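Local coordinates for LPP20 lipofamily protein (Helicobacter pylori R046Wa, PDB 4KZS) that is a secreted protein of unknown function, possibly linked to the outer membrane and the Tol-Pal system, at residues Ala38-Val41 and Ala42-Val46. Residues are numbered along the deposited sequence; the frame is centred on the assembly and turned at random.
Sequences ADLV and ASISV
Leu40 and Ile44, one turn apart on helix 29-53, meet through their methyl ends: CD1 of Leu40 lies 3.6 Å from CD1 of Ile44, and the two branched chains cross at a slant instead of running alongside each other. Of the two Leu40 methyls, CD1 is the one turned onward along the helix, while CD2 points back. Ile44 places CG1 beside its own N (chi1 -56°) and so sends this branch back toward the preceding turn, where CG1 also comes within 3.6 Å of Leu40 CD1. Both residues are buried, and the pair gives this face of the helix two adjoining apolar side chains. Beneath them runs the i to i+4 backbone pattern of an alpha-helix. Ile44 N donates to Leu40 O at 2.9 Å, and Ser43 N to Asp39 O at the same 2.9 Å, although there the N-H is bent to 131° and the donor stands above the carbonyl plane. Ser45 N reaches Val41 O at 2.7 Å in a much straighter bond, 164° at the hydrogen. The same oxygen accepts a second, weak bond from Ser45 OG at 3.3 Å, the hydroxyl leaning back over the previous turn. The stronger partner of Ser45 OG is Thr75 N, and Val41 packs on Asp77 and Leu80, so this side of the helix meets loop residues that follow the unmodelled part of the chain. Asp39 takes a hydrogen bond from Ser23 N through OD2, and Ser43 OG makes a weak one with Tyr21 O, so two polar side chains link the helix to strand 19-26. Leu40 and Ile44 pack on Val99 and Ile101 of strand 94-102, seating helix 29-53 against the three-stranded antiparallel sheet at its central strand.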
loop_
_atom_site.group_PDB
_atom_site.type_symbol
_atom_site.label_atom_id
_atom_site.label_comp_id
_atom_site.label_asym_id
_atom_site.label_seq_id
_atom_site.Cartn_x
_atom_site.Cartn_y
_atom_site.Cartn_z
ATOM N N ALA A 38 4.357 15.801 16.212
ATOM C CA ALA A 38 4.814 16.096 14.876
ATOM C C ALA A 38 6.261 16.502 15.013
ATOM O O ALA A 38 7.153 15.908 14.395
ATOM C CB ALA A 38 4.003 17.213 14.300
ATOM N N ASP A 39 6.515 17.443 15.919
ATOM C CA ASP A 39 7.844 17.968 16.027
ATOM C C ASP A 39 8.812 16.897 16.477
ATOM O O ASP A 39 9.986 16.894 16.096
ATOM C CB ASP A 39 7.885 19.196 16.910
ATOM C CG ASP A 39 9.274 19.690 17.110
ATOM O OD1 ASP A 39 9.974 19.958 16.099
ATOM O OD2 ASP A 39 9.683 19.767 18.280
ATOM N N LEU A 40 8.300 15.956 17.256
ATOM C CA LEU A 40 9.113 14.817 17.722
ATOM C C LEU A 40 9.445 13.830 16.592
ATOM O O LEU A 40 10.623 13.404 16.494
ATOM C CB LEU A 40 8.416 14.091 18.898
ATOM C CG LEU A 40 8.909 12.680 19.108
ATOM C CD1 LEU A 40 10.395 12.709 19.340
ATOM C CD2 LEU A 40 8.276 12.181 20.358
ATOM N N VAL A 41 8.445 13.479 15.757
ATOM C CA VAL A 41 8.697 12.595 14.636
ATOM C C VAL A 41 9.690 13.251 13.725
ATOM O O VAL A 41 10.662 12.613 13.291
ATOM C CB VAL A 41 7.430 12.230 13.821
ATOM C CG1 VAL A 41 6.435 11.411 14.643
ATOM C CG2 VAL A 41 6.737 13.461 13.285
ATOM N N ALA A 42 9.460 14.545 13.466
ATOM C CA ALA A 42 10.307 15.368 12.568
ATOM C C ALA A 42 11.699 15.376 13.065
ATOM O O ALA A 42 12.646 15.346 12.294
ATOM C CB ALA A 42 9.799 16.800 12.493
ATOM N N SER A 43 11.831 15.393 14.379
ATOM C CA SER A 43 13.141 15.467 14.973
ATOM C C SER A 43 13.845 14.112 14.894
ATOM O O SER A 43 15.067 14.054 14.690
ATOM C CB SER A 43 13.013 15.963 16.413
ATOM O OG SER A 43 14.127 15.536 17.188
ATOM N N ILE A 44 13.081 13.022 15.074
ATOM C CA ILE A 44 13.643 11.687 14.925
ATOM C C ILE A 44 13.992 11.407 13.455
ATOM O O ILE A 44 15.048 10.818 13.187
ATOM C CB ILE A 44 12.696 10.606 15.399
ATOM C CG1 ILE A 44 12.262 10.813 16.862
ATOM C CG2 ILE A 44 13.372 9.256 15.288
ATOM C CD1 ILE A 44 11.077 9.934 17.197
ATOM N N SER A 45 13.142 11.809 12.492
ATOM C CA SER A 45 13.496 11.574 11.083
ATOM C C SER A 45 14.955 11.991 10.873
ATOM O O SER A 45 15.792 11.151 10.509
ATOM C CB SER A 45 12.586 12.323 10.140
ATOM O OG SER A 45 11.277 11.789 10.129
ATOM N N VAL A 46 15.265 13.264 11.175
ATOM C CA VAL A 46 16.647 13.817 11.128
ATOM C C VAL A 46 17.722 12.908 11.712
ATOM O O VAL A 46 18.570 12.421 10.982
ATOM C CB VAL A 46 16.740 15.213 11.811
ATOM C CG1 VAL A 46 18.188 15.610 12.091
ATOM C CG2 VAL A 46 16.007 16.274 10.997
#